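Long-range contacts in glucose-6-phosphate isomerase like protein (Thermus thermophilus, PDB 1WIW), which probably binds phosphorylated sugars and may interconvert them as a glucose-6-phosphate or mannose-6-phosphate isomerase: residues Thr27-Gly32 and Leu115-Leu120; Glu33-Pro38 and Arg88-Arg93; Pro38-Gly43 and Gly55-Gly60; Leu42-Gly47 and Leu65-Gly70; Arg140-Glu145 and Trp259-Trp264. All coordinates share one frame; numbering follows the deposited sequence.

Contact 1 (Thr27-Gly32 and Leu115-Leu120); sequences TGPVPG and LRFLLL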
# COMPACT_ATOMS: atom_id res chain seq x y z
N THR B 27 -15.32 9.44 -21.77
CA THR B 27 -15.56 8.04 -22.11
C THR B 27 -16.05 7.31 -20.86
O THR B 27 -15.78 7.74 -19.73
CB THR B 27 -14.29 7.32 -22.64
OG1 THR B 27 -13.28 7.32 -21.62
CG2 THR B 27 -13.76 8.03 -23.87
N GLY B 28 -16.76 6.20 -21.06
CA GLY B 28 -17.27 5.44 -19.94
C GLY B 28 -18.79 5.52 -19.86
O GLY B 28 -19.39 6.43 -20.43
N PRO B 29 -19.43 4.58 -19.15
CA PRO B 29 -20.89 4.58 -19.01
C PRO B 29 -21.44 5.77 -18.25
O PRO B 29 -20.80 6.31 -17.35
CB PRO B 29 -21.16 3.27 -18.29
CG PRO B 29 -19.98 3.16 -17.38
CD PRO B 29 -18.83 3.52 -18.32
N VAL B 30 -22.66 6.15 -18.62
CA VAL B 30 -23.38 7.26 -18.01
C VAL B 30 -24.62 6.65 -17.35
O VAL B 30 -25.30 5.82 -17.95
CB VAL B 30 -23.82 8.27 -19.08
CG1 VAL B 30 -24.70 9.35 -18.48
CG2 VAL B 30 -22.59 8.90 -19.73
N PRO B 31 -24.91 7.05 -16.10
CA PRO B 31 -26.10 6.49 -15.45
C PRO B 31 -27.38 6.88 -16.18
O PRO B 31 -27.55 8.03 -16.57
CB PRO B 31 -26.02 7.05 -14.03
CG PRO B 31 -25.29 8.34 -14.21
CD PRO B 31 -24.22 7.99 -15.21
N GLY B 32 -28.26 5.91 -16.37
CA GLY B 32 -29.51 6.16 -17.07
C GLY B 32 -30.70 6.31 -16.14
O GLY B 32 -31.84 6.29 -16.59
N LEU B 115 -14.90 6.22 -11.81
CA LEU B 115 -15.11 7.43 -11.02
C LEU B 115 -16.16 8.34 -11.65
O LEU B 115 -17.04 8.85 -10.97
CB LEU B 115 -13.80 8.21 -10.85
CG LEU B 115 -13.93 9.54 -10.09
CD1 LEU B 115 -14.44 9.29 -8.67
CD2 LEU B 115 -12.60 10.23 -10.06
N ARG B 116 -16.05 8.52 -12.97
CA ARG B 116 -16.99 9.36 -13.71
C ARG B 116 -18.42 8.85 -13.49
O ARG B 116 -19.34 9.63 -13.26
CB ARG B 116 -16.64 9.34 -15.20
CG ARG B 116 -17.63 10.06 -16.12
CD ARG B 116 -16.97 10.40 -17.45
NE ARG B 116 -17.89 10.99 -18.42
CZ ARG B 116 -18.71 10.28 -19.20
NH1 ARG B 116 -19.52 10.89 -20.06
NH2 ARG B 116 -18.71 8.95 -19.12
N PHE B 117 -18.59 7.54 -13.56
CA PHE B 117 -19.91 6.95 -13.36
C PHE B 117 -20.42 7.25 -11.95
O PHE B 117 -21.56 7.67 -11.79
CB PHE B 117 -19.86 5.44 -13.59
CG PHE B 117 -21.19 4.75 -13.37
CD1 PHE B 117 -21.50 4.19 -12.14
CD2 PHE B 117 -22.13 4.68 -14.40
CE1 PHE B 117 -22.73 3.56 -11.92
CE2 PHE B 117 -23.36 4.06 -14.19
CZ PHE B 117 -23.66 3.50 -12.96
N LEU B 118 -19.58 7.03 -10.94
CA LEU B 118 -19.97 7.28 -9.55
C LEU B 118 -20.34 8.74 -9.30
O LEU B 118 -21.33 9.03 -8.63
CB LEU B 118 -18.86 6.87 -8.58
CG LEU B 118 -18.65 5.38 -8.34
CD1 LEU B 118 -17.61 5.17 -7.24
CD2 LEU B 118 -19.97 4.74 -7.92
N LEU B 119 -19.56 9.67 -9.84
CA LEU B 119 -19.86 11.08 -9.63
C LEU B 119 -21.20 11.44 -10.28
O LEU B 119 -22.00 12.16 -9.69
CB LEU B 119 -18.74 11.96 -10.20
CG LEU B 119 -17.36 11.81 -9.54
CD1 LEU B 119 -16.40 12.84 -10.13
CD2 LEU B 119 -17.48 12.02 -8.04
N LEU B 120 -21.44 10.92 -11.48
CA LEU B 120 -22.69 11.20 -12.18
C LEU B 120 -23.87 10.48 -11.53
O LEU B 120 -25.02 10.93 -11.64
CB LEU B 120 -22.58 10.76 -13.65
CG LEU B 120 -21.66 11.58 -14.56
CD1 LEU B 120 -21.55 10.91 -15.91
CD2 LEU B 120 -22.22 12.98 -14.71
O HOH W 1 -19.37 8.88 -22.13
O HOH W 2 -18.10 6.76 -17.02

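Contact 2 (Glu33-Pro38 and Arg88-Arg93); sequences EAYPGP and RARVVR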
# COMPACT_ATOMS: atom_id res chain seq x y z
N GLU B 33 -30.44 6.46 -14.84
CA GLU B 33 -31.51 6.61 -13.88
C GLU B 33 -31.01 7.22 -12.58
O GLU B 33 -29.82 7.21 -12.29
CB GLU B 33 -32.18 5.25 -13.61
CG GLU B 33 -31.25 4.19 -13.04
CD GLU B 33 -31.84 2.79 -13.16
OE1 GLU B 33 -31.30 1.86 -12.54
OE2 GLU B 33 -32.84 2.63 -13.89
N ALA B 34 -31.94 7.76 -11.79
CA ALA B 34 -31.61 8.38 -10.52
C ALA B 34 -31.55 7.36 -9.40
O ALA B 34 -32.54 7.12 -8.71
CB ALA B 34 -32.63 9.46 -10.19
N TYR B 35 -30.38 6.75 -9.22
CA TYR B 35 -30.20 5.75 -8.17
C TYR B 35 -30.59 6.35 -6.83
O TYR B 35 -30.08 7.40 -6.44
CB TYR B 35 -28.74 5.29 -8.14
CG TYR B 35 -28.33 4.57 -9.40
CD1 TYR B 35 -28.73 3.26 -9.64
CD2 TYR B 35 -27.58 5.22 -10.38
CE1 TYR B 35 -28.39 2.61 -10.82
CE2 TYR B 35 -27.24 4.58 -11.57
CZ TYR B 35 -27.65 3.28 -11.78
OH TYR B 35 -27.33 2.64 -12.95
N PRO B 36 -31.51 5.69 -6.12
CA PRO B 36 -31.97 6.18 -4.81
C PRO B 36 -30.87 6.16 -3.76
O PRO B 36 -30.19 5.15 -3.58
CB PRO B 36 -33.11 5.22 -4.48
CG PRO B 36 -32.63 3.94 -5.08
CD PRO B 36 -32.13 4.39 -6.43
N GLY B 37 -30.69 7.28 -3.08
CA GLY B 37 -29.69 7.37 -2.04
C GLY B 37 -30.23 6.74 -0.77
O GLY B 37 -31.40 6.37 -0.74
N PRO B 38 -29.41 6.59 0.28
CA PRO B 38 -28.00 6.99 0.33
C PRO B 38 -27.15 6.13 -0.60
O PRO B 38 -27.58 5.07 -1.05
CB PRO B 38 -27.64 6.80 1.80
CG PRO B 38 -28.47 5.62 2.18
CD PRO B 38 -29.80 5.94 1.54
N ARG B 88 -31.56 -3.87 2.79
CA ARG B 88 -32.55 -3.24 1.92
C ARG B 88 -31.90 -2.41 0.82
O ARG B 88 -32.58 -1.74 0.04
CB ARG B 88 -33.48 -2.35 2.75
CG ARG B 88 -34.10 -3.03 3.96
CD ARG B 88 -35.08 -2.10 4.66
NE ARG B 88 -34.50 -0.79 4.93
CZ ARG B 88 -33.41 -0.58 5.67
NH1 ARG B 88 -32.77 -1.61 6.22
NH2 ARG B 88 -32.95 0.65 5.85
N ALA B 89 -30.57 -2.46 0.75
CA ALA B 89 -29.84 -1.70 -0.25
C ALA B 89 -29.88 -2.38 -1.62
O ALA B 89 -29.72 -3.60 -1.72
CB ALA B 89 -28.40 -1.51 0.19
N ARG B 90 -30.11 -1.59 -2.66
CA ARG B 90 -30.15 -2.11 -4.02
C ARG B 90 -28.71 -2.25 -4.50
O ARG B 90 -27.92 -1.31 -4.38
CB ARG B 90 -30.90 -1.14 -4.93
CG ARG B 90 -30.83 -1.53 -6.40
CD ARG B 90 -31.36 -0.42 -7.29
NE ARG B 90 -31.13 -0.72 -8.70
CZ ARG B 90 -31.40 0.12 -9.70
NH1 ARG B 90 -31.92 1.31 -9.44
NH2 ARG B 90 -31.16 -0.23 -10.95
N VAL B 91 -28.38 -3.41 -5.05
CA VAL B 91 -27.03 -3.65 -5.54
C VAL B 91 -26.91 -3.39 -7.03
O VAL B 91 -27.68 -3.92 -7.84
CB VAL B 91 -26.59 -5.11 -5.26
CG1 VAL B 91 -25.18 -5.33 -5.78
CG2 VAL B 91 -26.66 -5.40 -3.77
N VAL B 92 -25.94 -2.55 -7.40
CA VAL B 92 -25.69 -2.23 -8.80
C VAL B 92 -24.27 -2.65 -9.14
O VAL B 92 -23.31 -2.04 -8.67
CB VAL B 92 -25.87 -0.73 -9.08
CG1 VAL B 92 -25.50 -0.44 -10.53
CG2 VAL B 92 -27.31 -0.31 -8.82
N ARG B 93 -24.15 -3.69 -9.95
CA ARG B 93 -22.86 -4.22 -10.36
C ARG B 93 -22.30 -3.50 -11.58
O ARG B 93 -22.94 -3.46 -12.63
CB ARG B 93 -22.99 -5.71 -10.67
CG ARG B 93 -23.47 -6.57 -9.51
CD ARG B 93 -23.71 -8.00 -9.99
NE ARG B 93 -22.50 -8.59 -10.54
CZ ARG B 93 -22.48 -9.65 -11.34
NH1 ARG B 93 -23.61 -10.25 -11.69
NH2 ARG B 93 -21.32 -10.12 -11.79

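Contact 3 (Pro38-Gly43 and Gly55-Gly60); sequences PHAALG and GLPDWG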
# COMPACT_ATOMS: atom_id res chain seq x y z
N PRO B 38 -29.41 6.59 0.28
CA PRO B 38 -28.00 6.99 0.33
C PRO B 38 -27.15 6.13 -0.60
O PRO B 38 -27.58 5.07 -1.05
CB PRO B 38 -27.64 6.80 1.80
CG PRO B 38 -28.47 5.62 2.18
CD PRO B 38 -29.80 5.94 1.54
N HIS B 39 -25.94 6.61 -0.90
CA HIS B 39 -25.04 5.90 -1.80
C HIS B 39 -23.84 5.26 -1.12
O HIS B 39 -23.29 5.81 -0.16
CB HIS B 39 -24.54 6.86 -2.88
CG HIS B 39 -25.63 7.59 -3.60
ND1 HIS B 39 -26.60 6.94 -4.34
CD2 HIS B 39 -25.91 8.91 -3.70
CE1 HIS B 39 -27.43 7.83 -4.86
NE2 HIS B 39 -27.03 9.03 -4.49
N ALA B 40 -23.43 4.11 -1.63
CA ALA B 40 -22.28 3.40 -1.09
C ALA B 40 -21.56 2.72 -2.26
O ALA B 40 -22.18 2.41 -3.28
CB ALA B 40 -22.72 2.37 -0.06
N ALA B 41 -20.26 2.51 -2.11
CA ALA B 41 -19.49 1.85 -3.14
C ALA B 41 -18.37 1.00 -2.57
O ALA B 41 -17.71 1.38 -1.60
CB ALA B 41 -18.92 2.88 -4.11
N LEU B 42 -18.17 -0.16 -3.17
CA LEU B 42 -17.13 -1.10 -2.77
C LEU B 42 -16.48 -1.50 -4.09
O LEU B 42 -17.15 -2.03 -4.97
CB LEU B 42 -17.75 -2.31 -2.08
CG LEU B 42 -16.81 -3.39 -1.55
CD1 LEU B 42 -15.82 -2.79 -0.57
CD2 LEU B 42 -17.63 -4.47 -0.87
N GLY B 43 -15.19 -1.24 -4.23
CA GLY B 43 -14.53 -1.57 -5.48
C GLY B 43 -13.42 -2.60 -5.42
O GLY B 43 -12.81 -2.82 -4.38
N GLY B 55 -15.12 8.74 -1.85
CA GLY B 55 -15.33 9.04 -0.44
C GLY B 55 -16.60 8.41 0.10
O GLY B 55 -16.91 8.55 1.28
N LEU B 56 -17.35 7.73 -0.77
CA LEU B 56 -18.58 7.07 -0.36
C LEU B 56 -18.30 5.97 0.66
O LEU B 56 -17.21 5.39 0.68
CB LEU B 56 -19.27 6.44 -1.58
CG LEU B 56 -19.87 7.32 -2.66
CD1 LEU B 56 -20.32 6.46 -3.83
CD2 LEU B 56 -21.05 8.10 -2.09
N PRO B 57 -19.27 5.67 1.53
CA PRO B 57 -19.03 4.60 2.51
C PRO B 57 -18.89 3.28 1.75
O PRO B 57 -19.39 3.15 0.63
CB PRO B 57 -20.27 4.65 3.40
CG PRO B 57 -21.33 5.19 2.48
CD PRO B 57 -20.59 6.28 1.74
N ASP B 58 -18.21 2.31 2.35
CA ASP B 58 -17.99 1.01 1.71
C ASP B 58 -19.11 0.00 1.92
O ASP B 58 -18.95 -1.18 1.60
CB ASP B 58 -16.67 0.41 2.19
CG ASP B 58 -16.73 -0.06 3.64
OD1 ASP B 58 -17.03 0.77 4.52
OD2 ASP B 58 -16.46 -1.25 3.90
N TRP B 59 -20.24 0.45 2.46
CA TRP B 59 -21.36 -0.44 2.70
C TRP B 59 -22.61 0.33 3.09
O TRP B 59 -22.53 1.43 3.65
CB TRP B 59 -21.00 -1.46 3.78
CG TRP B 59 -22.01 -2.55 3.94
CD1 TRP B 59 -23.03 -2.62 4.86
CD2 TRP B 59 -22.12 -3.73 3.14
NE1 TRP B 59 -23.76 -3.76 4.67
CE2 TRP B 59 -23.23 -4.47 3.62
CE3 TRP B 59 -21.40 -4.24 2.05
CZ2 TRP B 59 -23.63 -5.69 3.06
CZ3 TRP B 59 -21.79 -5.46 1.49
CH2 TRP B 59 -22.90 -6.16 2.00
N GLY B 60 -23.77 -0.25 2.79
CA GLY B 60 -25.03 0.40 3.12
C GLY B 60 -26.16 -0.58 3.37
O GLY B 60 -26.20 -1.66 2.78

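Contact 4 (Leu42-Gly47 and Leu65-Gly70); sequences LGYGEG and LFLLEG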
# COMPACT_ATOMS: atom_id res chain seq x y z
N LEU B 42 -18.17 -0.16 -3.17
CA LEU B 42 -17.13 -1.10 -2.77
C LEU B 42 -16.48 -1.50 -4.09
O LEU B 42 -17.15 -2.03 -4.97
CB LEU B 42 -17.75 -2.31 -2.08
CG LEU B 42 -16.81 -3.39 -1.55
CD1 LEU B 42 -15.82 -2.79 -0.57
CD2 LEU B 42 -17.63 -4.47 -0.87
N GLY B 43 -15.19 -1.24 -4.23
CA GLY B 43 -14.53 -1.57 -5.48
C GLY B 43 -13.42 -2.60 -5.42
O GLY B 43 -12.81 -2.82 -4.38
N TYR B 44 -13.19 -3.23 -6.57
CA TYR B 44 -12.15 -4.25 -6.72
C TYR B 44 -11.40 -4.00 -8.02
O TYR B 44 -11.98 -3.49 -8.99
CB TYR B 44 -12.78 -5.64 -6.77
CG TYR B 44 -13.66 -5.95 -5.57
CD1 TYR B 44 -14.99 -5.53 -5.53
CD2 TYR B 44 -13.15 -6.63 -4.47
CE1 TYR B 44 -15.78 -5.79 -4.42
CE2 TYR B 44 -13.93 -6.89 -3.36
CZ TYR B 44 -15.25 -6.47 -3.34
OH TYR B 44 -16.02 -6.73 -2.23
N GLY B 45 -10.12 -4.35 -8.04
CA GLY B 45 -9.32 -4.16 -9.24
C GLY B 45 -9.37 -2.76 -9.81
O GLY B 45 -9.04 -1.79 -9.13
N GLU B 46 -9.80 -2.66 -11.07
CA GLU B 46 -9.90 -1.39 -11.78
C GLU B 46 -10.95 -0.45 -11.20
O GLU B 46 -11.07 0.69 -11.63
CB GLU B 46 -10.21 -1.64 -13.26
CG GLU B 46 -9.05 -2.25 -14.06
CD GLU B 46 -9.43 -2.63 -15.49
OE1 GLU B 46 -10.43 -2.08 -16.01
OE2 GLU B 46 -8.71 -3.46 -16.09
N GLY B 47 -11.70 -0.93 -10.21
CA GLY B 47 -12.72 -0.09 -9.61
C GLY B 47 -12.42 0.35 -8.18
O GLY B 47 -13.11 1.22 -7.64
N LEU B 65 -26.06 0.34 -3.43
CA LEU B 65 -24.70 -0.07 -3.15
C LEU B 65 -24.06 -0.36 -4.50
O LEU B 65 -24.48 -1.27 -5.21
CB LEU B 65 -24.69 -1.33 -2.27
CG LEU B 65 -23.35 -1.99 -1.89
CD1 LEU B 65 -22.77 -2.71 -3.08
CD2 LEU B 65 -22.38 -0.94 -1.36
N PHE B 66 -23.07 0.45 -4.87
CA PHE B 66 -22.38 0.26 -6.14
C PHE B 66 -21.21 -0.69 -5.93
O PHE B 66 -20.27 -0.40 -5.20
CB PHE B 66 -21.88 1.60 -6.67
CG PHE B 66 -22.98 2.52 -7.10
CD1 PHE B 66 -23.74 2.25 -8.23
CD2 PHE B 66 -23.27 3.66 -6.36
CE1 PHE B 66 -24.77 3.09 -8.62
CE2 PHE B 66 -24.30 4.52 -6.74
CZ PHE B 66 -25.05 4.23 -7.87
N LEU B 67 -21.29 -1.85 -6.59
CA LEU B 67 -20.25 -2.87 -6.49
C LEU B 67 -19.40 -2.74 -7.75
O LEU B 67 -19.79 -3.20 -8.81
CB LEU B 67 -20.92 -4.24 -6.43
CG LEU B 67 -20.29 -5.34 -5.57
CD1 LEU B 67 -20.04 -4.83 -4.16
CD2 LEU B 67 -21.22 -6.55 -5.55
N LEU B 68 -18.23 -2.11 -7.62
CA LEU B 68 -17.34 -1.91 -8.76
C LEU B 68 -16.43 -3.13 -8.97
O LEU B 68 -15.31 -3.17 -8.46
CB LEU B 68 -16.50 -0.64 -8.55
CG LEU B 68 -17.30 0.57 -8.06
CD1 LEU B 68 -16.41 1.81 -8.03
CD2 LEU B 68 -18.49 0.81 -8.98
N GLU B 69 -16.93 -4.10 -9.73
CA GLU B 69 -16.21 -5.34 -9.99
C GLU B 69 -15.17 -5.18 -11.09
O GLU B 69 -15.38 -5.63 -12.23
CB GLU B 69 -17.21 -6.43 -10.36
CG GLU B 69 -18.32 -6.58 -9.34
CD GLU B 69 -19.31 -7.68 -9.69
OE1 GLU B 69 -20.29 -7.84 -8.93
OE2 GLU B 69 -19.10 -8.37 -10.71
N GLY B 70 -14.05 -4.57 -10.74
CA GLY B 70 -12.97 -4.34 -11.69
C GLY B 70 -11.94 -5.45 -11.78
O GLY B 70 -10.84 -5.23 -12.28

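Contact 5 (Arg140-Glu145 and Trp259-Trp264); sequences RRLGPE and WYRMAW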
# COMPACT_ATOMS: atom_id res chain seq x y z
N ARG B 140 -2.97 18.96 -22.96
CA ARG B 140 -2.35 19.90 -23.90
C ARG B 140 -0.84 19.75 -24.06
O ARG B 140 -0.31 19.97 -25.15
CB ARG B 140 -2.65 21.34 -23.48
CG ARG B 140 -4.12 21.71 -23.51
CD ARG B 140 -4.35 23.09 -22.89
NE ARG B 140 -5.76 23.36 -22.64
CZ ARG B 140 -6.20 24.34 -21.86
NH1 ARG B 140 -7.50 24.52 -21.68
NH2 ARG B 140 -5.33 25.14 -21.25
N ARG B 141 -0.14 19.38 -23.00
CA ARG B 141 1.32 19.25 -23.06
C ARG B 141 1.83 17.82 -22.96
O ARG B 141 3.04 17.61 -22.90
CB ARG B 141 1.95 20.09 -21.94
CG ARG B 141 1.61 21.57 -21.99
CD ARG B 141 2.03 22.30 -20.72
NE ARG B 141 3.48 22.43 -20.58
CZ ARG B 141 4.24 23.17 -21.38
NH1 ARG B 141 5.55 23.23 -21.19
NH2 ARG B 141 3.69 23.85 -22.38
N LEU B 142 0.93 16.85 -22.96
CA LEU B 142 1.35 15.45 -22.81
C LEU B 142 1.34 14.58 -24.07
O LEU B 142 1.89 13.48 -24.06
CB LEU B 142 0.48 14.78 -21.74
CG LEU B 142 0.45 15.45 -20.37
CD1 LEU B 142 -0.47 14.67 -19.45
CD2 LEU B 142 1.87 15.53 -19.78
N GLY B 143 0.71 15.06 -25.13
CA GLY B 143 0.64 14.27 -26.36
C GLY B 143 1.97 14.05 -27.06
O GLY B 143 2.91 14.81 -26.87
N PRO B 144 2.06 12.99 -27.88
CA PRO B 144 3.26 12.62 -28.64
C PRO B 144 3.80 13.74 -29.52
O PRO B 144 5.00 13.82 -29.77
CB PRO B 144 2.79 11.42 -29.47
CG PRO B 144 1.71 10.83 -28.63
CD PRO B 144 0.96 12.05 -28.16
N GLU B 145 2.91 14.61 -29.98
CA GLU B 145 3.30 15.72 -30.85
C GLU B 145 4.00 16.83 -30.06
O GLU B 145 4.63 17.71 -30.64
CB GLU B 145 2.08 16.28 -31.60
CG GLU B 145 1.13 17.13 -30.76
CD GLU B 145 0.23 16.33 -29.83
OE1 GLU B 145 -0.54 16.97 -29.08
OE2 GLU B 145 0.28 15.08 -29.85
N TRP B 259 -2.74 11.45 -11.51
CA TRP B 259 -2.92 10.10 -12.03
C TRP B 259 -2.81 10.09 -13.56
O TRP B 259 -2.14 9.24 -14.14
CB TRP B 259 -4.29 9.56 -11.60
CG TRP B 259 -4.63 8.21 -12.15
CD1 TRP B 259 -4.27 6.99 -11.64
CD2 TRP B 259 -5.39 7.94 -13.34
NE1 TRP B 259 -4.77 5.98 -12.44
CE2 TRP B 259 -5.45 6.54 -13.49
CE3 TRP B 259 -6.02 8.76 -14.29
CZ2 TRP B 259 -6.13 5.93 -14.56
CZ3 TRP B 259 -6.70 8.15 -15.35
CH2 TRP B 259 -6.74 6.75 -15.47
N TYR B 260 -3.49 11.03 -14.21
CA TYR B 260 -3.48 11.13 -15.68
C TYR B 260 -2.07 11.41 -16.23
O TYR B 260 -1.64 10.79 -17.20
CB TYR B 260 -4.44 12.22 -16.14
CG TYR B 260 -4.62 12.34 -17.65
CD1 TYR B 260 -5.17 11.29 -18.39
CD2 TYR B 260 -4.28 13.50 -18.33
CE1 TYR B 260 -5.39 11.40 -19.77
CE2 TYR B 260 -4.49 13.63 -19.71
CZ TYR B 260 -5.05 12.58 -20.42
OH TYR B 260 -5.28 12.70 -21.77
N ARG B 261 -1.36 12.35 -15.63
CA ARG B 261 -0.01 12.66 -16.10
C ARG B 261 0.91 11.45 -15.92
O ARG B 261 1.83 11.23 -16.70
CB ARG B 261 0.58 13.86 -15.35
CG ARG B 261 2.00 14.19 -15.79
CD ARG B 261 2.61 15.35 -15.02
NE ARG B 261 1.91 16.61 -15.26
CZ ARG B 261 2.45 17.81 -15.04
NH1 ARG B 261 1.76 18.91 -15.28
NH2 ARG B 261 3.70 17.90 -14.61
N MSE B 262 0.67 10.66 -14.87
CA MSE B 262 1.48 9.47 -14.64
C MSE B 262 1.13 8.37 -15.65
O MSE B 262 1.99 7.56 -16.01
CB MSE B 262 1.30 8.96 -13.21
CG MSE B 262 1.90 9.89 -12.16
SE MSE B 262 3.82 10.19 -12.38
CE MSE B 262 4.36 9.80 -10.59
N ALA B 263 -0.12 8.32 -16.10
CA ALA B 263 -0.50 7.31 -17.09
C ALA B 263 0.29 7.61 -18.35
O ALA B 263 0.85 6.71 -18.98
CB ALA B 263 -2.00 7.37 -17.37
N TRP B 264 0.34 8.89 -18.73
CA TRP B 264 1.09 9.31 -19.90
C TRP B 264 2.58 9.04 -19.70
O TRP B 264 3.27 8.62 -20.63
CB TRP B 264 0.89 10.81 -20.15
CG TRP B 264 -0.24 11.12 -21.10
CD1 TRP B 264 -1.42 11.73 -20.80
CD2 TRP B 264 -0.27 10.86 -22.51
NE1 TRP B 264 -2.19 11.87 -21.93
CE2 TRP B 264 -1.51 11.34 -23.00
CE3 TRP B 264 0.62 10.26 -23.41
CZ2 TRP B 264 -1.88 11.25 -24.35
CZ3 TRP B 264 0.26 10.17 -24.76
CH2 TRP B 264 -0.98 10.66 -25.21

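Contact 1 (Thr27-Gly32 and Leu115-Leu120)
R116 turns its CG trans to the backbone N (chi1 174°) and keeps its chain extended as far as NE, so the guanidinium reaches from helix 110-121 to the loop 27-32. There NH2 gives a bent hydrogen bond to G28 O at 2.9 Å, 136° at the hydrogen. The donor stands above the carbonyl plane, while G28 O lies close to the guanidinium plane. One water links G28 O to R116 NH1, weakly on the arginine side. A second joins P29 O to R116 NH2. V30 CG2 packs on R116 NH1 at 3.7 Å.

Farther along the loop the packing is mostly apolar. F117 also has CG trans to N, and its ring edge meets P29 O, with CD2 3.6 Å away. P31 sits between F117 and L120. Its CD lies 3.6 Å from L120 CB and 4.0 Å from F117 CD2. Beyond the loop, P29 and F117 both touch V102. This is surface packing of a proline-rich loop along a helix of the N-terminal sugar isomerase (SIS) domain.

Contact 2 (Glu33-Pro38 and Arg88-Arg93)
Y35 and V92 form the tight, buried part of this contact. Y35 CE1 lies 3.7 Å from V92 CG2. F66 meets the Y35 ring edge-to-face, and F117 and A121 of helix 110-121 also touch Y35.

The outer part is more exposed and polar. R90 has CG opposite its backbone N (chi1 173°), and its extended chain carries the guanidinium out to E33. The two form a salt bridge. R90 NH2 donates to E33 OE1 at 2.6 Å, with 155° at the hydrogen and the oxygen near the guanidinium plane. R90 NH1 adds a weak bond to the same oxygen. The carboxylate is turned 65° from the guanidinium. Y35 CE1 lies over one guanidinium face, 3.6 Å above its plane and toward the rim. E101 is a second acidic partner of R90. With an alanine in place of R90, both E33 and E101 would probably lose this charged mate. The arrangement ties the loop before strand 39-45 to strand 90-95 of the parallel sheet in the N-terminal SIS domain.

Contact 3 (Pro38-Gly43 and Gly55-Gly60)
L56, A40 and A41 bury the most surface here. L56 comes from the loop after helix 48-54, and its CG opposite the carbonyl carbon (chi1 -68°) turns both methyls onto strand 39-45. CD1 meets A41 CB at 3.9 Å. CD2 lies beside H39, 3.8 Å from its CB.

A40 packs on the other side of the strand. Its CB is 4.0 Å from P57 CG and 3.8 Å from W59 C. The P57 ring also leans on H39 O, with CD at 3.3 Å.

A41 provides the one hydrogen bond between the segments. Its N donates to P57 O at 2.9 Å, with 163° at the hydrogen, and meets the oxygen almost end-on. A41 O takes a CA-H...O contact from D58 CA at 3.3 Å, with an angle of 172° at the hydrogen. D58 O is buried with no partner in the model. On its other edge the strand pairs with strand 64-70, where A40 and L42 bond to F66.

Loop 55-60 lines the edge of strand 39-45 that no strand of the chain pairs with. One straight amide bond and a CA-H...O contact stand in for strand pairing, and apolar side chains pack around them.

Contact 4 (Leu42-Gly47 and Leu65-Gly70)
Strands 39-45 and 64-70 are the two parallel strands of a beta-alpha-beta unit, joined through helix 48-54, in the N-terminal SIS domain. The axes of 42-45 and 65-70 come within 4.7 Å and are nearly parallel. L42 N bonds to F66 O and L42 O accepts from L68 N, both at 2.9 Å. Y44 N then bonds to L68 O at 2.8 Å. G70 N gives a weak bond to Y44 O. L68 O takes two bonds, from Y44 N and G70 N.

L42 and L67 point the same way from the sheet. L67 CD1 packs on L42 CB at 4.0 Å, and the rim of the Y44 ring comes near the same methyl. M80 of helix 76-83 touches both L42 and Y44.

A type II' turn runs from Y44 to G47, closed by G47 N to Y44 O. A CB on G43, G45, G47 or G70 would run into neighbouring atoms, that of G70 into Y44 O. The E46 carboxylate is held by R185. L68 has CG opposite its carbonyl carbon (chi1 -46°), which brings its CD1 to 3.4 Å from G47 O. E46 N bonds to G70 O at 3.0 Å from above the carbonyl plane.

Contact 5 (Arg140-Glu145 and Trp259-Trp264)
The W264 indole carries L142 and G143 over one face and Y260 CE2 at its edge. L142 CB stands over the five-membered ring, 3.8 Å from its centroid and 12° off the normal, a CH-pi contact. L142 O lies over the same indole toward its rim, 3.5 Å above the plane. P144 CD approaches W264 CH2 obliquely at 3.8 Å. W264 CD1 in turn lies over one face of the Y260 ring.

L142 has CG trans to its carbonyl carbon (chi1 -55°). This brings L142 CD1 to 3.4 Å from W264 CD1. W264 NE1 gives a weak bond to Y260 OH, which is also bonded to L21 O. An alanine at W264 would probably open a gap beneath L142 and P144 and take from Y260 OH its indole donor.

No hydrogen bond crosses between the segments, where the packing is apolar and CH-pi. L142 O adds bonds to N151 and to Y268 of the same helix, so the loop 140-145 is joined to helix 251-272 by packing and by this polar bond.

Contacts 1 to 4 belong to the N-terminal domain and touch one another. Contact 5 stands apart, its centre about 22 Å from that of contact 1 and farther from the rest. Contacts 4 and 5 are buried, but the first relies on backbone bonds and the second on aromatic packing. Contact 1 is at the surface, and contacts 2 and 3 are partly buried. Contacts 3 and 4 share strand 39-45 and use its two edges. Contact 2 reaches the same sheet through strand 90-95, and R93 pairs with E69 of contact 4. F66 joins the group, touching Y35, F117 and L118. Arginines serve the outer contacts 1 and 2.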